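Local coordinates for protein xylulose kinase (Escherichia coli, PDB 2ITM) that catalyses the ATP-dependent phosphorylation of D-xylulose to D-xylulose 5-phosphate, acts more weakly on 1-deoxy-D-xylulose, and works as a homodimer, at residues V89-I94 with L132-R137; E141-I146 with C192-D197; D233-A238 with C278-Q283; V274-H279 with W285-V290. One frame throughout, in Å; residues are numbered along the deposited sequence.

Along the chain interactions 1 and 2 come first, both within the N-terminal FGGY range, and they touch: their centres lie about 10 Å apart, and helices 128-138 and 140-143 follow each other. About 26 to 28 Å away, centre to centre, interactions 3 and 4 form a second pair beside the bound xylulose, which both touch. Interaction 3 joins helix 233-241 of the N-terminal range to the loop after strand 275-278, linking the two halves of the kinase; interaction 4 is the hairpin 275-278/285-291 of the C-terminal range. These two share C278 and H279, with centres about 9 Å apart. The first pair is peripheral in the N-terminal half; the second walls part of the substrate pocket.

Interaction 1 (V89-I94 with L132-R137); sequences VLRPAI and LLWVQR
V135 of helix 128-138 presses its CG2 methyl against the aliphatic shaft of R91, 3.9 Å from R91 CD, and the valine and the arginine shaft lie alongside one another, pointing opposite ways. The same methyl meets the tip of I94, CD1 to CG2 at 4.2 Å, so one branch of one valine carries the close-packed part of the contact. I94 CD1 also rides over one face of the R91 guanidinium, 3.9 Å above its plane and displaced toward the rim. Within the N-terminal FGGY domain this joins the short strand 93-94, paired with strand 42-43, to a helix later in the chain. The loose part lies at the charged end: R91 NH2 comes no nearer to W134 than 4.4 Å, at CZ3, and meets the indole obliquely. The guanidinium is held instead by salt bridges to E139 and E42, with a weak hydrogen bond from R91 NH1 to P92 O besides; a bend at chi3 (-55°) turns the group out of line with its shaft. On the helix surface facing away from the strand, R137 is exposed to solvent and pairs with E104.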
loop_
_atom_site.group_PDB
_atom_site.type_symbol
_atom_site.label_atom_id
_atom_site.label_comp_id
_atom_site.label_asym_id
_atom_site.label_seq_id
_atom_site.Cartn_x
_atom_site.Cartn_y
_atom_site.Cartn_z
ATOM N N VAL A 89 2.623 12.472 46.314
ATOM C CA VAL A 89 2.164 12.156 44.977
ATOM C C VAL A 89 0.947 11.236 44.987
ATOM O O VAL A 89 1.033 10.098 45.409
ATOM C CB VAL A 89 3.296 11.592 44.104
ATOM C CG1 VAL A 89 2.747 10.948 42.877
ATOM C CG2 VAL A 89 4.259 12.693 43.715
ATOM N N LEU A 90 -0.147 11.785 44.496
ATOM C CA LEU A 90 -1.462 11.198 44.659
ATOM C C LEU A 90 -1.688 10.049 43.677
ATOM O O LEU A 90 -2.251 9.030 44.027
ATOM C CB LEU A 90 -2.519 12.265 44.432
ATOM C CG LEU A 90 -3.429 12.703 45.572
ATOM C CD1 LEU A 90 -3.111 12.012 46.874
ATOM C CD2 LEU A 90 -3.489 14.202 45.729
ATOM N N ARG A 91 -1.247 10.246 42.443
ATOM C CA ARG A 91 -1.272 9.217 41.419
ATOM C C ARG A 91 -0.136 9.403 40.449
ATOM O O ARG A 91 0.555 10.394 40.494
ATOM C CB ARG A 91 -2.606 9.238 40.680
ATOM C CG ARG A 91 -2.735 10.338 39.645
ATOM C CD ARG A 91 -4.129 10.499 39.064
ATOM N NE ARG A 91 -4.678 9.266 38.479
ATOM C CZ ARG A 91 -4.028 8.440 37.678
ATOM N NH1 ARG A 91 -2.788 8.686 37.328
ATOM N NH2 ARG A 91 -4.627 7.357 37.222
ATOM N N PRO A 92 0.074 8.442 39.566
ATOM C CA PRO A 92 1.111 8.593 38.552
ATOM C C PRO A 92 0.807 9.750 37.600
ATOM O O PRO A 92 -0.346 10.063 37.365
ATOM C CB PRO A 92 1.076 7.239 37.795
ATOM C CG PRO A 92 0.535 6.297 38.767
ATOM C CD PRO A 92 -0.466 7.078 39.552
ATOM N N ALA A 93 1.854 10.386 37.098
ATOM C CA ALA A 93 1.700 11.488 36.172
ATOM C C ALA A 93 1.057 11.054 34.863
ATOM O O ALA A 93 1.473 10.100 34.246
ATOM C CB ALA A 93 3.018 12.182 35.930
ATOM N N ILE A 94 0.023 11.776 34.461
ATOM C CA ILE A 94 -0.632 11.554 33.192
ATOM C C ILE A 94 -0.027 12.423 32.098
ATOM O O ILE A 94 -0.208 13.628 32.104
ATOM C CB ILE A 94 -2.122 11.866 33.322
ATOM C CG1 ILE A 94 -2.755 11.043 34.432
ATOM C CG2 ILE A 94 -2.833 11.675 32.007
ATOM C CD1 ILE A 94 -4.116 11.455 34.728
ATOM N N LEU A 132 -7.659 16.548 34.433
ATOM C CA LEU A 132 -8.182 16.729 35.769
ATOM C C LEU A 132 -9.675 16.520 35.924
ATOM O O LEU A 132 -10.120 16.015 36.941
ATOM C CB LEU A 132 -7.726 18.043 36.370
ATOM C CG LEU A 132 -6.423 17.711 37.108
ATOM C CD1 LEU A 132 -5.243 18.276 36.412
ATOM C CD2 LEU A 132 -6.449 17.992 38.577
ATOM N N LEU A 133 -10.435 16.911 34.910
ATOM C CA LEU A 133 -11.826 16.510 34.809
ATOM C C LEU A 133 -11.996 14.999 34.814
ATOM O O LEU A 133 -12.864 14.482 35.485
ATOM C CB LEU A 133 -12.476 17.115 33.573
ATOM C CG LEU A 133 -13.519 18.207 33.798
ATOM C CD1 LEU A 133 -12.850 19.517 34.097
ATOM C CD2 LEU A 133 -14.423 18.340 32.607
ATOM N N TRP A 134 -11.158 14.295 34.067
ATOM C CA TRP A 134 -11.190 12.841 34.053
ATOM C C TRP A 134 -10.966 12.241 35.434
ATOM O O TRP A 134 -11.717 11.384 35.869
ATOM C CB TRP A 134 -10.176 12.270 33.064
ATOM C CG TRP A 134 -10.244 10.789 32.887
ATOM C CD1 TRP A 134 -10.879 10.127 31.900
ATOM C CD2 TRP A 134 -9.654 9.790 33.719
ATOM N NE1 TRP A 134 -10.729 8.771 32.053
ATOM C CE2 TRP A 134 -9.974 8.541 33.167
ATOM C CE3 TRP A 134 -8.882 9.821 34.875
ATOM C CZ2 TRP A 134 -9.550 7.348 33.729
ATOM C CZ3 TRP A 134 -8.462 8.640 35.423
ATOM C CH2 TRP A 134 -8.799 7.420 34.856
ATOM N N VAL A 135 -9.946 12.710 36.132
ATOM C CA VAL A 135 -9.714 12.270 37.494
ATOM C C VAL A 135 -10.901 12.569 38.408
ATOM O O VAL A 135 -11.350 11.709 39.146
ATOM C CB VAL A 135 -8.417 12.853 38.075
ATOM C CG1 VAL A 135 -8.347 12.624 39.583
ATOM C CG2 VAL A 135 -7.206 12.255 37.382
ATOM N N GLN A 136 -11.426 13.778 38.331
ATOM C CA GLN A 136 -12.629 14.099 39.067
ATOM C C GLN A 136 -13.744 13.094 38.816
ATOM O O GLN A 136 -14.439 12.695 39.733
ATOM C CB GLN A 136 -13.116 15.509 38.772
ATOM C CG GLN A 136 -14.264 15.904 39.676
ATOM C CD GLN A 136 -14.832 17.256 39.361
ATOM O OE1 GLN A 136 -15.408 17.898 40.225
ATOM N NE2 GLN A 136 -14.685 17.688 38.107
ATOM N N ARG A 137 -13.885 12.681 37.561
ATOM C CA ARG A 137 -15.018 11.891 37.121
ATOM C C ARG A 137 -14.789 10.419 37.377
ATOM O O ARG A 137 -15.715 9.677 37.637
ATOM C CB ARG A 137 -15.278 12.123 35.639
ATOM C CG ARG A 137 -15.979 13.423 35.347
ATOM C CD ARG A 137 -15.824 13.925 33.930
ATOM N NE ARG A 137 -16.535 13.088 32.978
ATOM C CZ ARG A 137 -17.845 13.118 32.795
ATOM N NH1 ARG A 137 -18.605 13.945 33.498
ATOM N NH2 ARG A 137 -18.395 12.313 31.907
#

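Interaction 2 (E141-I146 with C192-D197); sequences EIFRQI and CDLSRD. With SO4 (sulfate ion), chain D.
F143 of helix 140-143 points its ring at the backbone where another helix stops: D193, with its positive phi of 59°, is the C-prime residue of the Schellman motif that ends helix 186-190. From CB the side chain leaves with CG anti to the backbone N (chi1 -168°), which carries the ring out toward this turn. CD1 rests on Q136 CB of helix 128-138, 3.6 Å away. Further out, CE1 has C192 O at 4.1 Å and L194 CD2 hardly farther off, while CE2 on the other flank lies 4.0 Å from D193 O. The tip does most of the touching. CZ sits 3.5 Å from C192 O and 3.6 Å from D193 O, both carbonyl oxygens lying at the ring edge near its plane, where the polarised C-H groups probably suit them. CZ also meets L194 CD2 obliquely, the leucine crossing the phenyl at a slant, and has D193 CB beside it. The contact thus fastens the turn at F143-I146 to the loop leading on toward strand 201-203, in a part of the N-terminal FGGY domain away from the substrate. I146 packs on L132 of helix 128-138, and C192 on L133. Further along the loop the chain surfaces. S195 OG donates to the anti lone pair of D197 OD2, and the exposed R196, salt-bridged to D183, holds a sulfate, probably from the crystallisation liquor: NE and NH2 both donate hydrogen bonds to the same sulfate oxygen, O2, in the guanidinium plane, the one from NH2 being the shorter at 2.8 Å.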
loop_
_atom_site.group_PDB
_atom_site.type_symbol
_atom_site.label_atom_id
_atom_site.label_comp_id
_atom_site.label_asym_id
_atom_site.label_seq_id
_atom_site.Cartn_x
_atom_site.Cartn_y
_atom_site.Cartn_z
ATOM N N GLU A 141 -12.067 10.096 44.680
ATOM C CA GLU A 141 -11.339 9.960 45.919
ATOM C C GLU A 141 -9.978 10.626 45.850
ATOM O O GLU A 141 -9.553 11.264 46.796
ATOM C CB GLU A 141 -11.175 8.485 46.244
ATOM C CG GLU A 141 -12.263 7.601 45.656
ATOM C CD GLU A 141 -12.051 7.281 44.185
ATOM O OE1 GLU A 141 -13.001 6.799 43.542
ATOM O OE2 GLU A 141 -10.943 7.500 43.674
ATOM N N ILE A 142 -9.304 10.467 44.720
ATOM C CA ILE A 142 -8.088 11.213 44.421
ATOM C C ILE A 142 -8.333 12.708 44.303
ATOM O O ILE A 142 -7.629 13.492 44.904
ATOM C CB ILE A 142 -7.454 10.715 43.130
ATOM C CG1 ILE A 142 -7.110 9.231 43.210
ATOM C CG2 ILE A 142 -6.291 11.564 42.755
ATOM C CD1 ILE A 142 -6.074 8.899 44.190
ATOM N N PHE A 143 -9.318 13.095 43.507
ATOM C CA PHE A 143 -9.599 14.505 43.278
ATOM C C PHE A 143 -9.792 15.268 44.575
ATOM O O PHE A 143 -9.284 16.363 44.746
ATOM C CB PHE A 143 -10.823 14.683 42.388
ATOM C CG PHE A 143 -10.997 16.077 41.875
ATOM C CD1 PHE A 143 -10.311 16.509 40.767
ATOM C CD2 PHE A 143 -11.839 16.961 42.511
ATOM C CE1 PHE A 143 -10.463 17.786 40.308
ATOM C CE2 PHE A 143 -12.001 18.233 42.051
ATOM C CZ PHE A 143 -11.305 18.647 40.949
ATOM N N ARG A 144 -10.545 14.664 45.483
ATOM C CA ARG A 144 -10.820 15.209 46.804
ATOM C C ARG A 144 -9.557 15.643 47.545
ATOM O O ARG A 144 -9.602 16.531 48.371
ATOM C CB ARG A 144 -11.551 14.157 47.635
ATOM C CG ARG A 144 -12.694 14.670 48.483
ATOM C CD ARG A 144 -13.383 13.596 49.321
ATOM N NE ARG A 144 -14.580 14.107 49.987
ATOM C CZ ARG A 144 -15.504 13.351 50.573
ATOM N NH1 ARG A 144 -15.385 12.031 50.591
ATOM N NH2 ARG A 144 -16.558 13.917 51.147
ATOM N N GLN A 145 -8.435 15.006 47.241
ATOM C CA GLN A 145 -7.193 15.217 47.980
ATOM C C GLN A 145 -6.203 16.191 47.306
ATOM O O GLN A 145 -5.129 16.442 47.816
ATOM C CB GLN A 145 -6.488 13.884 48.216
ATOM C CG GLN A 145 -7.236 12.875 49.031
ATOM C CD GLN A 145 -6.516 11.540 49.045
ATOM O OE1 GLN A 145 -6.945 10.591 48.405
ATOM N NE2 GLN A 145 -5.411 11.479 49.758
ATOM N N ILE A 146 -6.567 16.730 46.154
ATOM C CA ILE A 146 -5.652 17.550 45.380
ATOM C C ILE A 146 -5.385 18.893 46.042
ATOM O O ILE A 146 -6.304 19.653 46.307
ATOM C CB ILE A 146 -6.206 17.797 43.972
ATOM C CG1 ILE A 146 -6.306 16.507 43.178
ATOM C CG2 ILE A 146 -5.352 18.798 43.228
ATOM C CD1 ILE A 146 -6.978 16.686 41.875
ATOM N N CYS A 192 -13.093 23.453 36.050
ATOM C CA CYS A 192 -12.505 22.190 36.423
ATOM C C CYS A 192 -12.599 21.980 37.928
ATOM O O CYS A 192 -12.064 21.022 38.453
ATOM C CB CYS A 192 -11.048 22.133 35.968
ATOM S SG CYS A 192 -10.765 22.379 34.208
ATOM N N ASP A 193 -13.288 22.884 38.605
ATOM C CA ASP A 193 -13.368 22.858 40.057
ATOM C C ASP A 193 -11.995 22.947 40.701
ATOM O O ASP A 193 -11.640 22.155 41.561
ATOM C CB ASP A 193 -14.068 21.598 40.521
ATOM C CG ASP A 193 -15.082 21.864 41.592
ATOM O OD1 ASP A 193 -14.731 22.491 42.604
ATOM O OD2 ASP A 193 -16.266 21.494 41.497
ATOM N N LEU A 194 -11.226 23.921 40.260
ATOM C CA LEU A 194 -9.934 24.171 40.838
ATOM C C LEU A 194 -9.870 25.638 41.159
ATOM O O LEU A 194 -10.735 26.396 40.766
ATOM C CB LEU A 194 -8.840 23.773 39.865
ATOM C CG LEU A 194 -8.804 22.282 39.557
ATOM C CD1 LEU A 194 -7.824 21.941 38.470
ATOM C CD2 LEU A 194 -8.539 21.477 40.794
ATOM N N SER A 195 -8.848 26.026 41.897
ATOM C CA SER A 195 -8.609 27.412 42.156
ATOM C C SER A 195 -7.125 27.718 42.023
ATOM O O SER A 195 -6.305 26.823 41.942
ATOM C CB SER A 195 -9.089 27.801 43.535
ATOM O OG SER A 195 -8.250 27.260 44.527
ATOM N N ARG A 196 -6.810 29.006 42.011
ATOM C CA ARG A 196 -5.443 29.492 41.901
ATOM C C ARG A 196 -4.552 28.929 42.994
ATOM O O ARG A 196 -3.359 28.776 42.809
ATOM C CB ARG A 196 -5.430 31.021 41.944
ATOM C CG ARG A 196 -6.438 31.673 41.036
ATOM C CD ARG A 196 -6.451 33.183 41.086
ATOM N NE ARG A 196 -5.180 33.747 40.667
ATOM C CZ ARG A 196 -4.961 34.295 39.489
ATOM N NH1 ARG A 196 -5.929 34.373 38.595
ATOM N NH2 ARG A 196 -3.771 34.777 39.206
ATOM N N ASP A 197 -5.160 28.623 44.131
ATOM C CA ASP A 197 -4.468 28.040 45.267
ATOM C C ASP A 197 -3.909 26.666 44.938
ATOM O O ASP A 197 -2.999 26.188 45.597
ATOM C CB ASP A 197 -5.424 27.925 46.458
ATOM C CG ASP A 197 -6.200 29.203 46.714
ATOM O OD1 ASP A 197 -5.669 30.092 47.405
ATOM O OD2 ASP A 197 -7.344 29.410 46.270
HETATM S S SO4 D . -1.845 35.379 42.387
HETATM O O1 SO4 D . -0.717 36.144 41.875
HETATM O O2 SO4 D . -2.194 34.323 41.443
HETATM O O3 SO4 D . -1.484 34.793 43.671
HETATM O O4 SO4 D . -2.974 36.286 42.563
#

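Interaction 3 (D233-A238 with C278-Q283); sequences DNAAGA and CHALPQ. With XUL (D-xylulose), chain C.
A chi1 of -159°, which turns CG of H279 away from its own backbone N, lays the imidazole alongside helix 233-241, where ND1 approaches A235 CB at 3.7 Å and CE1 meets A235 O at 3.4 Å. That carbonyl oxygen lies at the ring edge, in its plane; A238 CB touches CE1 obliquely. ND1 is buried here and has no polar partner in the model, whereas NE2 is bonded to M243 O. A280 adds its methyl, CB to A235 CB at 4.1 Å, and such small side chains let the loop come close to the helix. At the first turn of the same helix, a chi1 of 60° folds the carboxylate of D233, the inferred proton acceptor, back over its own backbone toward the sugar, and OD2 takes the hydrogen bond from xylulose O5 at 2.9 Å. OD1 also takes a weak hydrogen bond from N234 N, bent to 128°. With an alanine at D233, the sugar hydroxyl O5 would probably lose its acceptor and the amide of N234 its side-chain partner. N234 ND2 lies 3.1 Å from xylulose C3. The helix belongs to the N-terminal FGGY range and the loop to the C-terminal one: helix 168-172 touches both A235 and A280 through S169, strand 257-262 backs H279 and A238 through F260, and helix 424-436 packs on L281.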
loop_
_atom_site.group_PDB
_atom_site.type_symbol
_atom_site.label_atom_id
_atom_site.label_comp_id
_atom_site.label_asym_id
_atom_site.label_seq_id
_atom_site.Cartn_x
_atom_site.Cartn_y
_atom_site.Cartn_z
ATOM N N ASP A 233 9.527 22.194 26.809
ATOM C CA ASP A 233 10.592 21.716 25.946
ATOM C C ASP A 233 10.704 22.412 24.590
ATOM O O ASP A 233 11.783 22.786 24.182
ATOM C CB ASP A 233 10.581 20.194 25.811
ATOM C CG ASP A 233 9.290 19.655 25.235
ATOM O OD1 ASP A 233 8.411 20.436 24.842
ATOM O OD2 ASP A 233 9.073 18.446 25.134
ATOM N N ASN A 234 9.587 22.593 23.900
ATOM C CA ASN A 234 9.590 23.358 22.665
ATOM C C ASN A 234 10.130 24.774 22.827
ATOM O O ASN A 234 11.089 25.143 22.181
ATOM C CB ASN A 234 8.213 23.369 22.002
ATOM C CG ASN A 234 7.757 21.997 21.578
ATOM O OD1 ASN A 234 8.461 21.286 20.903
ATOM N ND2 ASN A 234 6.570 21.625 21.984
ATOM N N ALA A 235 9.511 25.555 23.702
ATOM C CA ALA A 235 9.910 26.938 23.895
ATOM C C ALA A 235 11.364 27.067 24.328
ATOM O O ALA A 235 12.075 27.921 23.847
ATOM C CB ALA A 235 9.000 27.641 24.856
ATOM N N ALA A 236 11.797 26.196 25.230
ATOM C CA ALA A 236 13.185 26.190 25.670
ATOM C C ALA A 236 14.158 25.847 24.555
ATOM O O ALA A 236 15.164 26.498 24.396
ATOM C CB ALA A 236 13.380 25.268 26.848
ATOM N N GLY A 237 13.845 24.805 23.802
ATOM C CA GLY A 237 14.495 24.535 22.542
ATOM C C GLY A 237 14.657 25.736 21.639
ATOM O O GLY A 237 15.731 25.994 21.147
ATOM N N ALA A 238 13.572 26.467 21.436
ATOM C CA ALA A 238 13.594 27.651 20.602
ATOM C C ALA A 238 14.555 28.685 21.140
ATOM O O ALA A 238 15.231 29.352 20.377
ATOM C CB ALA A 238 12.222 28.238 20.474
ATOM N N CYS A 278 2.288 31.166 25.307
ATOM C CA CYS A 278 3.332 32.070 25.726
ATOM C C CYS A 278 4.704 31.495 25.393
ATOM O O CYS A 278 4.891 30.296 25.405
ATOM C CB CYS A 278 3.208 32.403 27.217
ATOM S SG CYS A 278 1.678 33.186 27.738
ATOM N N HIS A 279 5.647 32.366 25.076
ATOM C CA HIS A 279 7.051 31.994 24.959
ATOM C C HIS A 279 7.741 32.063 26.321
ATOM O O HIS A 279 7.256 32.704 27.227
ATOM C CB HIS A 279 7.749 32.906 23.944
ATOM C CG HIS A 279 9.014 32.348 23.372
ATOM N ND1 HIS A 279 9.551 31.146 23.770
ATOM C CD2 HIS A 279 9.842 32.827 22.421
ATOM C CE1 HIS A 279 10.657 30.913 23.094
ATOM N NE2 HIS A 279 10.857 31.921 22.270
ATOM N N ALA A 280 8.885 31.404 26.439
ATOM C CA ALA A 280 9.621 31.350 27.691
ATOM C C ALA A 280 10.417 32.626 27.974
ATOM O O ALA A 280 11.298 32.648 28.812
ATOM C CB ALA A 280 10.527 30.139 27.725
ATOM N N LEU A 281 10.101 33.667 27.215
ATOM C CA LEU A 281 10.664 34.974 27.498
ATOM C C LEU A 281 9.583 36.009 27.718
ATOM O O LEU A 281 8.455 35.839 27.299
ATOM C CB LEU A 281 11.606 35.405 26.376
ATOM C CG LEU A 281 12.856 34.567 26.147
ATOM C CD1 LEU A 281 13.374 34.731 24.755
ATOM C CD2 LEU A 281 13.929 34.864 27.183
ATOM N N PRO A 282 9.956 37.093 28.376
ATOM C CA PRO A 282 9.000 38.131 28.730
ATOM C C PRO A 282 8.462 38.826 27.495
ATOM O O PRO A 282 9.197 39.076 26.563
ATOM C CB PRO A 282 9.834 39.079 29.578
ATOM C CG PRO A 282 10.912 38.215 30.129
ATOM C CD PRO A 282 11.250 37.303 29.036
ATOM N N GLN A 283 7.162 39.073 27.499
ATOM C CA GLN A 283 6.470 39.709 26.398
ATOM C C GLN A 283 6.712 39.011 25.055
ATOM O O GLN A 283 6.773 39.651 24.022
ATOM C CB GLN A 283 6.821 41.185 26.318
ATOM C CG GLN A 283 6.230 42.029 27.417
ATOM C CD GLN A 283 4.722 42.073 27.386
ATOM O OE1 GLN A 283 4.141 42.752 26.555
ATOM N NE2 GLN A 283 4.090 41.360 28.296
HETATM C C1 XUL C . 2.611 19.688 22.489
HETATM C C2 XUL C . 4.036 19.322 22.109
HETATM C C3 XUL C . 5.058 19.239 23.186
HETATM C C4 XUL C . 5.446 17.786 23.260
HETATM C C5 XUL C . 6.159 17.429 24.548
HETATM O O1 XUL C . 2.452 21.080 22.569
HETATM O O2 XUL C . 4.255 18.537 20.957
HETATM O O3 XUL C . 4.393 19.553 24.376
HETATM O O4 XUL C . 4.233 17.092 23.177
HETATM O O5 XUL C . 6.218 18.560 25.359
#

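Interaction 4 (V274-H279 with W285-V290); sequences VHSFCH and WHLMSV. With XUL (D-xylulose), chain C.
The beta hairpin of strands 275-278 and 285-291 lines one side of the xylulose pocket in the C-terminal FGGY domain. Its antiparallel register is fixed by two hydrogen-bonded pairs, H275 with M288 and F277 with H286; F277 N to H286 O and H286 N to F277 O are both 3.0 Å. On the face shared by these four residues, a chi1 of 84° swings the H286 ring next to F277, the two meeting at a slant: CE1 touches F277 CB at 3.8 Å, and NE2 lies at the phenyl edge. The same imidazole turns its edge to the face of H279, an offset edge-to-face pair with planes at 73°, and stacks on F260. An alanine in place of H286 would probably open a gap between F277 and H279 and leave F260 without its stacking mate. M288, its chain bent at chi2 and chi3, brings CE to 3.4 Å from xylulose O2. On the other face lie S276 and L287, and V274, just before the strand, presses CG1 on L287 CG at 3.5 Å. C278 SG makes an oblique sulfur-aromatic contact with the W285 indole, 3.8 Å from NE1, which is bonded to V179 O. Strand 275-278 is outermost in its sheet within this chain; strand 285-291 pairs on its far side with strand 257-262, helix 358-381 packs on V274, and helix 233-241 meets H279 and M288.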
loop_
_atom_site.group_PDB
_atom_site.type_symbol
_atom_site.label_atom_id
_atom_site.label_comp_id
_atom_site.label_asym_id
_atom_site.label_seq_id
_atom_site.Cartn_x
_atom_site.Cartn_y
_atom_site.Cartn_z
ATOM N N VAL A 274 -3.056 24.699 14.686
ATOM C CA VAL A 274 -1.978 25.508 15.178
ATOM C C VAL A 274 -2.175 25.842 16.640
ATOM O O VAL A 274 -3.224 26.296 17.053
ATOM C CB VAL A 274 -1.781 26.756 14.334
ATOM C CG1 VAL A 274 -0.634 27.553 14.852
ATOM C CG2 VAL A 274 -1.526 26.372 12.923
ATOM N N HIS A 275 -1.151 25.604 17.428
ATOM C CA HIS A 275 -1.201 25.972 18.821
ATOM C C HIS A 275 -0.540 27.294 19.136
ATOM O O HIS A 275 0.447 27.661 18.535
ATOM C CB HIS A 275 -0.669 24.853 19.680
ATOM C CG HIS A 275 -1.529 23.641 19.643
ATOM N ND1 HIS A 275 -1.044 22.392 19.345
ATOM C CD2 HIS A 275 -2.859 23.501 19.815
ATOM C CE1 HIS A 275 -2.035 21.527 19.363
ATOM N NE2 HIS A 275 -3.149 22.174 19.643
ATOM N N SER A 276 -1.139 28.003 20.079
ATOM C CA SER A 276 -0.666 29.302 20.483
ATOM C C SER A 276 -0.408 29.336 21.981
ATOM O O SER A 276 -1.300 29.093 22.780
ATOM C CB SER A 276 -1.658 30.387 20.067
ATOM O OG SER A 276 -1.231 31.665 20.467
ATOM N N PHE A 277 0.826 29.612 22.342
ATOM C CA PHE A 277 1.247 29.678 23.726
ATOM C C PHE A 277 2.079 30.903 24.027
ATOM O O PHE A 277 2.556 31.579 23.124
ATOM C CB PHE A 277 2.051 28.438 24.095
ATOM C CG PHE A 277 1.334 27.155 23.900
ATOM C CD1 PHE A 277 1.872 26.163 23.118
ATOM C CD2 PHE A 277 0.131 26.925 24.520
ATOM C CE1 PHE A 277 1.223 24.984 22.944
ATOM C CE2 PHE A 277 -0.520 25.738 24.358
ATOM C CZ PHE A 277 0.025 24.764 23.576
ATOM N N CYS A 278 2.288 31.166 25.307
ATOM C CA CYS A 278 3.332 32.070 25.726
ATOM C C CYS A 278 4.704 31.495 25.393
ATOM O O CYS A 278 4.891 30.296 25.405
ATOM C CB CYS A 278 3.208 32.403 27.217
ATOM S SG CYS A 278 1.678 33.186 27.738
ATOM N N HIS A 279 5.647 32.366 25.076
ATOM C CA HIS A 279 7.051 31.994 24.959
ATOM C C HIS A 279 7.741 32.063 26.321
ATOM O O HIS A 279 7.256 32.704 27.227
ATOM C CB HIS A 279 7.749 32.906 23.944
ATOM C CG HIS A 279 9.014 32.348 23.372
ATOM N ND1 HIS A 279 9.551 31.146 23.770
ATOM C CD2 HIS A 279 9.842 32.827 22.421
ATOM C CE1 HIS A 279 10.657 30.913 23.094
ATOM N NE2 HIS A 279 10.857 31.921 22.270
ATOM N N TRP A 285 5.485 35.530 22.613
ATOM C CA TRP A 285 4.444 34.556 22.335
ATOM C C TRP A 285 4.834 33.774 21.079
ATOM O O TRP A 285 5.635 34.234 20.293
ATOM C CB TRP A 285 3.130 35.278 22.061
ATOM C CG TRP A 285 2.371 35.692 23.245
ATOM C CD1 TRP A 285 1.498 34.947 23.937
ATOM C CD2 TRP A 285 2.390 36.969 23.866
ATOM N NE1 TRP A 285 0.964 35.671 24.969
ATOM C CE2 TRP A 285 1.506 36.923 24.945
ATOM C CE3 TRP A 285 3.075 38.155 23.619
ATOM C CZ2 TRP A 285 1.287 38.005 25.768
ATOM C CZ3 TRP A 285 2.856 39.222 24.433
ATOM C CH2 TRP A 285 1.969 39.147 25.495
ATOM N N HIS A 286 4.241 32.607 20.885
ATOM C CA HIS A 286 4.571 31.755 19.753
ATOM C C HIS A 286 3.452 30.850 19.271
ATOM O O HIS A 286 2.534 30.517 20.009
ATOM C CB HIS A 286 5.836 30.936 20.004
ATOM C CG HIS A 286 5.607 29.667 20.761
ATOM N ND1 HIS A 286 5.780 29.572 22.121
ATOM C CD2 HIS A 286 5.239 28.436 20.346
ATOM C CE1 HIS A 286 5.522 28.340 22.510
ATOM N NE2 HIS A 286 5.190 27.632 21.451
ATOM N N LEU A 287 3.549 30.460 18.013
ATOM C CA LEU A 287 2.710 29.426 17.455
ATOM C C LEU A 287 3.542 28.174 17.313
ATOM O O LEU A 287 4.749 28.236 17.183
ATOM C CB LEU A 287 2.173 29.846 16.091
ATOM C CG LEU A 287 0.816 30.526 16.024
ATOM C CD1 LEU A 287 0.591 31.395 17.196
ATOM C CD2 LEU A 287 0.689 31.316 14.764
ATOM N N MET A 288 2.883 27.033 17.340
ATOM C CA MET A 288 3.552 25.788 17.028
ATOM C C MET A 288 2.631 24.743 16.421
ATOM O O MET A 288 1.429 24.753 16.639
ATOM C CB MET A 288 4.340 25.257 18.233
ATOM C CG MET A 288 3.643 24.217 19.061
ATOM S SD MET A 288 3.565 22.622 18.251
ATOM C CE MET A 288 4.226 21.564 19.505
ATOM N N SER A 289 3.224 23.858 15.637
ATOM C CA SER A 289 2.505 22.766 15.033
ATOM C C SER A 289 3.392 21.548 14.959
ATOM O O SER A 289 4.539 21.637 14.556
ATOM C CB SER A 289 2.026 23.157 13.644
ATOM O OG SER A 289 1.287 22.121 13.067
ATOM N N VAL A 290 2.852 20.412 15.364
ATOM C CA VAL A 290 3.526 19.157 15.144
ATOM C C VAL A 290 3.699 18.930 13.652
ATOM O O VAL A 290 2.798 19.170 12.871
ATOM C CB VAL A 290 2.830 17.981 15.814
ATOM C CG1 VAL A 290 3.590 16.717 15.581
ATOM C CG2 VAL A 290 2.713 18.222 17.279
HETATM C C1 XUL C . 2.611 19.688 22.489
HETATM C C2 XUL C . 4.036 19.322 22.109
HETATM C C3 XUL C . 5.058 19.239 23.186
HETATM C C4 XUL C . 5.446 17.786 23.260
HETATM C C5 XUL C . 6.159 17.429 24.548
HETATM O O1 XUL C . 2.452 21.080 22.569
HETATM O O2 XUL C . 4.255 18.537 20.957
HETATM O O3 XUL C . 4.393 19.553 24.376
HETATM O O4 XUL C . 4.233 17.092 23.177
HETATM O O5 XUL C . 6.218 18.560 25.359
#